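Local coordinates for acetyl-CoA hydrolase/transferase family protein (Porphyromonas gingivalis, PDB 2NVV), which probably hydrolyses acetyl-CoA or passes its coenzyme A to another carboxylate, as a zinc-binding member of the acetyl-CoA hydrolase/transferase family, at residues A2-I6 and D129-D133; F53-T59 and D75-T81; I291-K295 and F323-I328; F405-A410 and C475-H479. All blocks are in the same frame, centred on the assembly; numbering follows the deposited sequence.

Interaction 1. Residues A2-I6 and D129-D133; sequences ALRFI and DVTED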
# COMPACT_ATOMS: atom_id res chain seq x y z
N ALA A 2 24.98 38.34 -9.35
CA ALA A 2 25.32 37.33 -10.41
C ALA A 2 25.78 36.03 -9.78
O ALA A 2 26.11 35.98 -8.59
CB ALA A 2 26.41 37.88 -11.30
N LEU A 3 25.80 34.97 -10.59
CA LEU A 3 26.23 33.65 -10.13
C LEU A 3 27.70 33.69 -9.74
O LEU A 3 28.56 34.10 -10.52
CB LEU A 3 26.02 32.60 -11.22
CG LEU A 3 24.72 31.77 -11.20
CD1 LEU A 3 23.52 32.64 -10.81
CD2 LEU A 3 24.53 31.13 -12.58
N ARG A 4 27.97 33.27 -8.51
CA ARG A 4 29.32 33.25 -7.97
C ARG A 4 29.91 31.84 -8.08
O ARG A 4 29.28 30.86 -7.67
CB ARG A 4 29.29 33.70 -6.51
CG ARG A 4 30.63 33.67 -5.81
CD ARG A 4 30.45 33.81 -4.31
NE ARG A 4 31.69 33.53 -3.58
CZ ARG A 4 31.76 33.40 -2.26
NH1 ARG A 4 30.67 33.52 -1.52
NH2 ARG A 4 32.92 33.12 -1.67
N PHE A 5 31.11 31.74 -8.64
CA PHE A 5 31.78 30.46 -8.77
C PHE A 5 32.76 30.28 -7.63
O PHE A 5 33.59 31.16 -7.36
CB PHE A 5 32.48 30.40 -10.12
CG PHE A 5 31.53 30.27 -11.26
CD1 PHE A 5 31.25 29.02 -11.80
CD2 PHE A 5 30.85 31.38 -11.75
CE1 PHE A 5 30.30 28.87 -12.81
CE2 PHE A 5 29.90 31.24 -12.76
CZ PHE A 5 29.62 29.99 -13.29
N ILE A 6 32.67 29.15 -6.94
CA ILE A 6 33.52 28.88 -5.80
C ILE A 6 34.07 27.46 -5.81
O ILE A 6 33.81 26.68 -6.72
CB ILE A 6 32.75 29.09 -4.48
CG1 ILE A 6 31.52 28.18 -4.45
CG2 ILE A 6 32.33 30.54 -4.35
CD1 ILE A 6 30.68 28.35 -3.20
N ASP A 129 23.44 22.59 -16.48
CA ASP A 129 23.39 24.01 -16.80
C ASP A 129 22.56 24.78 -15.79
O ASP A 129 21.45 24.37 -15.43
CB ASP A 129 22.83 24.24 -18.19
CG ASP A 129 23.07 25.65 -18.69
OD1 ASP A 129 24.24 26.09 -18.69
OD2 ASP A 129 22.10 26.32 -19.09
N VAL A 130 23.11 25.89 -15.33
CA VAL A 130 22.43 26.77 -14.38
C VAL A 130 22.44 28.17 -14.99
O VAL A 130 23.49 28.74 -15.25
CB VAL A 130 23.15 26.78 -13.02
CG1 VAL A 130 24.61 27.17 -13.20
CG2 VAL A 130 22.43 27.73 -12.07
N THR A 131 21.25 28.70 -15.24
CA THR A 131 21.10 30.02 -15.83
C THR A 131 21.29 31.10 -14.76
O THR A 131 21.21 30.84 -13.56
CB THR A 131 19.70 30.17 -16.45
OG1 THR A 131 19.47 29.10 -17.36
CG2 THR A 131 19.59 31.46 -17.21
N GLU A 132 21.54 32.32 -15.22
CA GLU A 132 21.74 33.45 -14.32
C GLU A 132 20.42 33.84 -13.66
O GLU A 132 20.42 34.37 -12.55
CB GLU A 132 22.30 34.63 -15.10
CG GLU A 132 23.05 35.61 -14.24
CD GLU A 132 24.39 35.07 -13.80
OE1 GLU A 132 24.92 35.59 -12.79
OE2 GLU A 132 24.93 34.16 -14.46
N ASP A 133 19.31 33.57 -14.34
CA ASP A 133 17.99 33.88 -13.80
C ASP A 133 17.45 32.71 -13.00
O ASP A 133 16.24 32.57 -12.81
CB ASP A 133 17.02 34.27 -14.92
CG ASP A 133 16.78 33.14 -15.92
OD1 ASP A 133 17.49 32.10 -15.83
OD2 ASP A 133 15.90 33.28 -16.79
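L3 of the N-terminal arm lies against E132 and V130, on the outer surface of the α/β domain that forms the N-terminal half of the protein. Segment 2-6 has no regular structure, while segment 129-133 starts on strand 129-130, an outer strand of a small antiparallel sheet, and then turns away from it. The leucine side chain runs along that turn. Its CB sits beside the E132 carboxylate, 3.6 Å from OE1, and CG continues past the same group at 4.0 Å from OE2. There the branches part. L3 CD1 stays with the carboxylate, 3.9 Å from E132 CD, whereas CD2 approaches the backbone, 3.5 Å from T131 O. CD2 also touches the fork of V130, with CG1 and CG2 both at 4.0 Å, so the tip is the part with an apolar partner. E132 runs antiparallel to L3, alongside it: CG stands anti to the backbone N (chi1 -157°) and a bend at chi2 of 73° swings the carboxylate back to the arm. The arm is also fastened to strand 206-212, where R4 and I6 make backbone hydrogen bonds to V209 and F5 lies in a cation-pi contact with R211. It thus joins that strand of the main sheet to the end of the small sheet, the latter through L3. The bond from L3 N to E132 OE1 is nearly straight at 164°, but its modelled length of 2.4 Å is very short and therefore doubtful.

Interaction 2. Residues F53-T59 and D75-T81; sequences FKIGMFT and DAVKFRT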
# COMPACT_ATOMS: atom_id res chain seq x y z
N PHE A 53 29.19 17.72 14.87
CA PHE A 53 28.92 18.04 13.47
C PHE A 53 28.23 16.90 12.73
O PHE A 53 28.86 15.93 12.29
CB PHE A 53 30.19 18.46 12.74
CG PHE A 53 29.93 19.22 11.48
CD1 PHE A 53 29.21 18.65 10.43
CD2 PHE A 53 30.36 20.54 11.34
CE1 PHE A 53 28.93 19.37 9.27
CE2 PHE A 53 30.09 21.27 10.19
CZ PHE A 53 29.37 20.68 9.15
N LYS A 54 26.91 17.03 12.60
CA LYS A 54 26.09 16.05 11.90
C LYS A 54 24.95 16.79 11.22
O LYS A 54 24.37 17.72 11.79
CB LYS A 54 25.54 15.01 12.87
CG LYS A 54 26.60 14.21 13.59
CD LYS A 54 25.97 13.03 14.28
CE LYS A 54 26.96 12.28 15.13
NZ LYS A 54 26.30 11.04 15.64
N ILE A 55 24.63 16.37 10.00
CA ILE A 55 23.56 16.99 9.23
C ILE A 55 22.45 16.00 8.95
O ILE A 55 22.67 14.78 8.94
CB ILE A 55 24.08 17.49 7.87
CG1 ILE A 55 24.70 16.31 7.10
CG2 ILE A 55 25.10 18.62 8.07
CD1 ILE A 55 25.10 16.63 5.66
N GLY A 56 21.25 16.53 8.72
CA GLY A 56 20.12 15.68 8.41
C GLY A 56 20.21 15.50 6.91
O GLY A 56 20.59 16.43 6.22
N MSE A 57 19.86 14.32 6.40
CA MSE A 57 19.97 14.08 4.97
C MSE A 57 18.71 13.59 4.29
O MSE A 57 18.15 12.56 4.67
CB MSE A 57 21.09 13.07 4.71
CG MSE A 57 22.45 13.51 5.20
SE MSE A 57 23.77 12.10 5.03
CE MSE A 57 23.79 11.96 3.10
N PHE A 58 18.27 14.32 3.29
CA PHE A 58 17.09 13.96 2.49
C PHE A 58 17.64 13.76 1.08
O PHE A 58 18.27 14.67 0.53
CB PHE A 58 16.06 15.10 2.42
CG PHE A 58 15.47 15.51 3.75
CD1 PHE A 58 15.76 16.76 4.31
CD2 PHE A 58 14.56 14.68 4.40
CE1 PHE A 58 15.16 17.18 5.49
CE2 PHE A 58 13.95 15.08 5.59
CZ PHE A 58 14.25 16.34 6.14
N THR A 59 17.41 12.59 0.49
CA THR A 59 17.87 12.31 -0.86
C THR A 59 16.72 11.71 -1.68
O THR A 59 15.63 11.49 -1.16
CB THR A 59 19.04 11.31 -0.87
OG1 THR A 59 18.57 10.02 -0.41
CG2 THR A 59 20.15 11.77 0.03
N ASP A 75 31.13 10.09 10.12
CA ASP A 75 30.22 10.02 11.26
C ASP A 75 29.51 11.37 11.42
O ASP A 75 29.47 11.94 12.50
CB ASP A 75 31.00 9.66 12.53
CG ASP A 75 30.09 9.37 13.73
OD1 ASP A 75 28.92 8.98 13.52
OD2 ASP A 75 30.55 9.52 14.88
N ALA A 76 28.96 11.87 10.32
CA ALA A 76 28.28 13.17 10.32
C ALA A 76 26.85 13.04 9.87
O ALA A 76 26.28 13.99 9.34
CB ALA A 76 29.03 14.15 9.41
N VAL A 77 26.25 11.88 10.09
CA VAL A 77 24.87 11.65 9.69
C VAL A 77 23.95 11.68 10.90
O VAL A 77 23.93 10.71 11.65
CB VAL A 77 24.71 10.26 9.01
CG1 VAL A 77 23.30 10.09 8.51
CG2 VAL A 77 25.71 10.11 7.88
N LYS A 78 23.19 12.75 11.08
CA LYS A 78 22.29 12.79 12.24
C LYS A 78 21.06 11.95 11.93
O LYS A 78 20.53 11.25 12.80
CB LYS A 78 21.89 14.24 12.60
CG LYS A 78 20.79 14.86 11.77
CD LYS A 78 20.30 16.18 12.41
CE LYS A 78 19.84 15.96 13.85
NZ LYS A 78 19.21 17.18 14.46
N PHE A 79 20.59 12.01 10.68
CA PHE A 79 19.46 11.20 10.26
C PHE A 79 19.48 11.10 8.74
O PHE A 79 19.95 12.01 8.06
CB PHE A 79 18.12 11.75 10.79
CG PHE A 79 17.56 12.91 10.01
CD1 PHE A 79 17.06 12.72 8.72
CD2 PHE A 79 17.50 14.19 10.58
CE1 PHE A 79 16.51 13.78 8.00
CE2 PHE A 79 16.95 15.26 9.87
CZ PHE A 79 16.45 15.05 8.57
N ARG A 80 18.95 9.99 8.22
CA ARG A 80 18.94 9.73 6.79
C ARG A 80 17.62 9.18 6.25
O ARG A 80 16.97 8.35 6.88
CB ARG A 80 20.07 8.74 6.47
CG ARG A 80 20.18 8.33 5.02
CD ARG A 80 20.89 9.40 4.20
NE ARG A 80 21.17 8.91 2.85
CZ ARG A 80 20.24 8.65 1.94
NH1 ARG A 80 20.59 8.19 0.74
NH2 ARG A 80 18.97 8.87 2.22
N THR A 81 17.24 9.66 5.06
CA THR A 81 16.01 9.23 4.37
C THR A 81 16.18 9.51 2.88
O THR A 81 16.90 10.43 2.48
CB THR A 81 14.77 10.01 4.82
OG1 THR A 81 15.06 10.76 6.00
CG2 THR A 81 13.63 9.06 5.10
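This is a buried pairing of parallel strands within a beta-alpha-beta unit: strand 55-58 lies beside strand 77-81, with helix 65-73 between them in sequence, in the seven-stranded sheet of the N-terminal domain. The axes of the short strands 55-58 and 79-81 run 4.9 Å apart and nearly parallel. Five backbone hydrogen bonds join the segments. I55 donates to A76 O and accepts from K78 N; M57 donates to F79 O and accepts from T81 N; T59 N then reaches T81 O. The register shifts at K78, where the chain turns a corner: I55 pairs with V77 but M57 with R80. The F79 ring folds back over the neighbouring strand: with CG between the backbone N and the carbonyl carbon (chi1 80°), one face covers G56, whose CA lies 3.6 Å from the ring centroid in a CH-pi contact. The same ring turns its edge to the face of F58, a T-shaped pair with centroids 5.2 Å apart and planes at 67°. On the other side of the sheet M57 extends to V77, SE to CG2 at 4.0 Å, while its CB rests 3.7 Å from R80 CD. R80 bends at chi2 and lays its guanidinium over T59, with CG2 above the centre of the face. D68 holds R80 NE in a salt bridge, and A61 O accepts from both R80 NH1 and T59 OG1. The M57 side packs under L67 and L71 of helix 65-73, F53 and A76 meet helix 35-47, and strand 20-23 continues the sheet beyond strand 55-58.

Interaction 3. Residues I291-K295 and F323-I328; sequences IALMK and FFKDKI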
# COMPACT_ATOMS: atom_id res chain seq x y z
N ILE A 291 18.32 0.39 -22.36
CA ILE A 291 18.91 1.10 -23.49
C ILE A 291 19.18 0.13 -24.65
O ILE A 291 18.89 0.44 -25.81
CB ILE A 291 20.22 1.78 -23.07
CG1 ILE A 291 19.95 2.70 -21.87
CG2 ILE A 291 20.81 2.55 -24.23
CD1 ILE A 291 18.98 3.81 -22.17
N ALA A 292 19.73 -1.03 -24.32
CA ALA A 292 20.06 -2.04 -25.31
C ALA A 292 18.83 -2.45 -26.12
O ALA A 292 18.89 -2.54 -27.34
CB ALA A 292 20.67 -3.27 -24.62
N LEU A 293 17.71 -2.70 -25.42
CA LEU A 293 16.46 -3.08 -26.06
C LEU A 293 15.88 -1.92 -26.85
O LEU A 293 15.17 -2.12 -27.84
CB LEU A 293 15.45 -3.54 -25.01
CG LEU A 293 15.82 -4.87 -24.36
CD1 LEU A 293 14.81 -5.22 -23.27
CD2 LEU A 293 15.86 -5.96 -25.44
N MSE A 294 16.19 -0.71 -26.40
CA MSE A 294 15.72 0.50 -27.05
C MSE A 294 16.37 0.65 -28.43
O MSE A 294 15.70 0.99 -29.41
CB MSE A 294 16.07 1.70 -26.16
CG MSE A 294 15.25 2.93 -26.43
SE MSE A 294 15.53 4.23 -25.04
CE MSE A 294 16.03 5.72 -26.17
N LYS A 295 17.67 0.39 -28.49
CA LYS A 295 18.41 0.49 -29.75
C LYS A 295 17.93 -0.56 -30.77
O LYS A 295 18.13 -0.40 -31.97
CB LYS A 295 19.90 0.32 -29.51
CG LYS A 295 20.44 1.19 -28.39
CD LYS A 295 21.71 1.91 -28.81
CE LYS A 295 22.80 0.95 -29.20
NZ LYS A 295 23.90 1.69 -29.87
N PHE A 323 18.48 10.10 -31.49
CA PHE A 323 17.69 8.90 -31.31
C PHE A 323 17.07 8.78 -29.91
O PHE A 323 15.90 8.44 -29.79
CB PHE A 323 18.60 7.70 -31.59
CG PHE A 323 17.93 6.37 -31.38
CD1 PHE A 323 17.07 5.85 -32.34
CD2 PHE A 323 18.16 5.64 -30.21
CE1 PHE A 323 16.45 4.61 -32.14
CE2 PHE A 323 17.55 4.41 -30.00
CZ PHE A 323 16.69 3.89 -30.96
N PHE A 324 17.85 9.07 -28.87
CA PHE A 324 17.38 8.92 -27.50
C PHE A 324 16.55 10.03 -26.88
O PHE A 324 15.67 9.76 -26.07
CB PHE A 324 18.57 8.63 -26.58
CG PHE A 324 19.34 7.40 -26.96
CD1 PHE A 324 20.38 7.48 -27.88
CD2 PHE A 324 19.03 6.17 -26.40
CE1 PHE A 324 21.08 6.34 -28.26
CE2 PHE A 324 19.72 5.03 -26.76
CZ PHE A 324 20.75 5.11 -27.69
N LYS A 325 16.82 11.27 -27.25
CA LYS A 325 16.13 12.43 -26.69
C LYS A 325 14.61 12.31 -26.54
O LYS A 325 14.06 12.64 -25.48
CB LYS A 325 16.46 13.68 -27.52
CG LYS A 325 16.28 14.98 -26.76
CD LYS A 325 17.22 16.05 -27.29
CE LYS A 325 17.15 17.29 -26.42
NZ LYS A 325 17.24 16.90 -25.00
N ASP A 326 13.95 11.84 -27.58
CA ASP A 326 12.50 11.68 -27.58
C ASP A 326 12.03 10.31 -27.10
O ASP A 326 10.85 9.98 -27.22
CB ASP A 326 11.97 11.93 -29.00
CG ASP A 326 12.77 11.17 -30.05
OD1 ASP A 326 13.96 11.49 -30.24
OD2 ASP A 326 12.21 10.23 -30.67
N LYS A 327 12.94 9.50 -26.56
CA LYS A 327 12.57 8.17 -26.10
C LYS A 327 12.79 7.97 -24.61
O LYS A 327 12.35 6.97 -24.05
CB LYS A 327 13.33 7.11 -26.86
CG LYS A 327 13.02 7.06 -28.34
CD LYS A 327 13.92 6.06 -29.07
CE LYS A 327 13.60 6.07 -30.56
NZ LYS A 327 13.62 7.46 -31.11
N ILE A 328 13.47 8.93 -23.98
CA ILE A 328 13.74 8.84 -22.56
C ILE A 328 13.19 10.07 -21.89
O ILE A 328 13.34 11.17 -22.40
CB ILE A 328 15.26 8.79 -22.27
CG1 ILE A 328 15.88 7.57 -22.96
CG2 ILE A 328 15.50 8.75 -20.77
CD1 ILE A 328 17.39 7.60 -22.97
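Residues 291-295 of helix 288-295 face the end of helix 321-324 and the turn after it without any hydrogen bond between them, the nearest backbones being M294 and K327 with CA atoms 8.3 Å apart. The helix meets this helix end and turn through side chains, among them an oblique Met-aromatic contact of M294 with F324. M294, a selenomethionine, reaches across, CG anti to the backbone N (chi1 -159°), which carries SE toward the turn. Its SE lies 5.5 Å from the centroid of the F324 ring, well off the ring normal, and 4.0 Å from I328 CG1, which it meets at about a right angle. The placing of the terminal CE is doubtful. I291, one turn earlier, adds two branches to this buried patch: CG2 touches F324 CE2 at 3.7 Å, and CD1 approaches I328 CD1 to 4.2 Å. K295 completes the helix side by lying along the rim of F324, its CD 3.5 Å from CZ near the ring plane, while NZ goes on to a salt bridge with D316 of helix 311-318. That helix also packs on F324 and I291, through I317. The two phenylalanines are themselves ordered, since F323 CD2 sits over the centre of the F324 face. Across the contact F323 offers an edge, with CZ 3.4 Å from M294 O. K327 folds back over the F323 ring and closes the turn, where its NZ donates to F323 O at 2.8 Å, in the carbonyl plane.

Interaction 4. Residues F405-A410 and C475-H479; sequences FVPMVA and CFAFH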
# COMPACT_ATOMS: atom_id res chain seq x y z
N PHE A 405 12.54 -19.07 0.53
CA PHE A 405 11.16 -19.26 0.96
C PHE A 405 11.13 -19.82 2.37
O PHE A 405 11.77 -20.82 2.67
CB PHE A 405 10.44 -20.19 -0.01
CG PHE A 405 10.27 -19.61 -1.38
CD1 PHE A 405 9.19 -18.78 -1.67
CD2 PHE A 405 11.23 -19.83 -2.36
CE1 PHE A 405 9.07 -18.18 -2.92
CE2 PHE A 405 11.12 -19.23 -3.60
CZ PHE A 405 10.04 -18.41 -3.88
N VAL A 406 10.37 -19.16 3.24
CA VAL A 406 10.28 -19.54 4.64
C VAL A 406 8.85 -19.59 5.14
O VAL A 406 7.93 -19.08 4.50
CB VAL A 406 11.07 -18.52 5.48
CG1 VAL A 406 12.54 -18.52 5.08
CG2 VAL A 406 10.48 -17.13 5.27
N PRO A 407 8.62 -20.22 6.31
CA PRO A 407 7.27 -20.31 6.88
C PRO A 407 6.66 -18.92 7.04
O PRO A 407 5.51 -18.69 6.67
CB PRO A 407 7.51 -21.00 8.22
CG PRO A 407 8.69 -21.89 7.92
CD PRO A 407 9.58 -21.00 7.11
N MSE A 408 7.44 -18.00 7.62
CA MSE A 408 7.03 -16.62 7.82
C MSE A 408 8.23 -15.72 7.59
O MSE A 408 9.33 -16.06 8.02
CB MSE A 408 6.52 -16.40 9.25
CG MSE A 408 5.88 -15.03 9.45
SE MSE A 408 5.57 -14.55 11.32
CE MSE A 408 3.83 -15.38 11.61
N VAL A 409 8.04 -14.61 6.88
CA VAL A 409 9.15 -13.69 6.62
C VAL A 409 9.54 -12.97 7.92
O VAL A 409 8.67 -12.50 8.67
CB VAL A 409 8.80 -12.63 5.52
CG1 VAL A 409 8.72 -13.29 4.16
CG2 VAL A 409 7.51 -11.94 5.84
N ALA A 410 10.84 -12.89 8.18
CA ALA A 410 11.37 -12.24 9.38
C ALA A 410 11.09 -10.74 9.40
O ALA A 410 11.31 -10.08 10.42
CB ALA A 410 12.86 -12.50 9.49
N CYS A 475 7.42 -20.78 13.61
CA CYS A 475 7.39 -20.11 12.29
C CYS A 475 8.75 -19.57 11.85
O CYS A 475 8.97 -19.36 10.65
CB CYS A 475 6.36 -18.97 12.28
SG CYS A 475 6.59 -17.73 13.56
N PHE A 476 9.65 -19.35 12.80
CA PHE A 476 10.98 -18.83 12.49
C PHE A 476 12.09 -19.86 12.64
O PHE A 476 13.27 -19.50 12.72
CB PHE A 476 11.29 -17.62 13.38
CG PHE A 476 10.49 -16.39 13.04
CD1 PHE A 476 9.92 -15.61 14.05
CD2 PHE A 476 10.30 -16.02 11.72
CE1 PHE A 476 9.19 -14.48 13.74
CE2 PHE A 476 9.57 -14.88 11.40
CZ PHE A 476 9.01 -14.11 12.41
N ALA A 477 11.72 -21.13 12.66
CA ALA A 477 12.68 -22.21 12.79
C ALA A 477 13.74 -22.19 11.68
O ALA A 477 14.90 -22.49 11.93
CB ALA A 477 11.95 -23.54 12.78
N PHE A 478 13.33 -21.85 10.47
CA PHE A 478 14.26 -21.78 9.34
C PHE A 478 15.40 -20.79 9.63
O PHE A 478 16.57 -21.11 9.47
CB PHE A 478 13.51 -21.36 8.07
CG PHE A 478 12.95 -22.51 7.29
CD1 PHE A 478 12.34 -23.58 7.94
CD2 PHE A 478 13.02 -22.53 5.90
CE1 PHE A 478 11.81 -24.65 7.21
CE2 PHE A 478 12.50 -23.60 5.17
CZ PHE A 478 11.89 -24.66 5.84
N HIS A 479 15.02 -19.59 10.07
CA HIS A 479 15.96 -18.53 10.40
C HIS A 479 16.79 -18.92 11.61
O HIS A 479 18.00 -18.66 11.67
CB HIS A 479 15.19 -17.25 10.72
CG HIS A 479 14.29 -16.80 9.62
ND1 HIS A 479 14.74 -16.06 8.54
CD2 HIS A 479 12.95 -16.96 9.43
CE1 HIS A 479 13.72 -15.78 7.75
NE2 HIS A 479 12.63 -16.31 8.27
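The start of helix 477-484 packs against the loop that leads from strand 405-406 to the zinc-binding residues, which begin at H411; P407 and M408 of the loop meet C475, F476, F478 and H479 at the helix start. H479 crosses to the loop and uses NE2 as donor to M408 O, a weak bond of 3.3 Å whose acceptor lies near the plane of the ring. One face of the imidazole is covered by A410, whose CB is 4.0 Å from the centroid in a CH-pi contact. V406 meets the same ring obliquely, with CG2 3.8 Å from NE2. Thus the histidine is wedged among three residues of segment 405-410. One residue earlier in the helix, F478 receives P407 CD over one face, 3.9 Å from the centroid, and P407 CB touches C475 O at 3.3 Å. M408, a selenomethionine, leaves the backbone with CG anti to N (chi1 -171°) and brings SE to the F476 ring at an oblique angle, 4.5 Å from the centroid. F476, at the N-cap position, turns its edge toward M408 O and V409 O. C475 joins in through CB, which lies 4.0 Å from M408 CB. The patch is also part of the dimer interface: F476 of the second subunit packs on M408 and C475, and L472 of that subunit on H479. E355 and D357 of strand 355-357 accept hydrogen bonds from A410 N and V409 N respectively. The arrangement is a helix N-terminus packed, through Met-aromatic and CH-pi contacts, on the loop that leads into the zinc-binding residues, at the dimer interface.

Interactions 1 and 2 belong to the N-terminal domain, and interaction 2 is nested inside the loop that interaction 1 closes; their centres are 27 Å apart. The parallel sheet links them: 53-59 and 75-81 hold two of its strands, and the arm 2-6 runs beside its outer strand 206-212. Interactions 3 and 4 follow in series along the chain. Centre to centre, interaction 3 lies about 31 Å from interaction 1 and 36 Å from interaction 2, on the opposite side of the chain's centre from the latter. Interaction 4, beside the zinc-site loop and the dimer interface, is centred about 56 Å from the centre of interaction 1. The four contacts, none touching another, span the molecule from N-terminal edge to subunit interface.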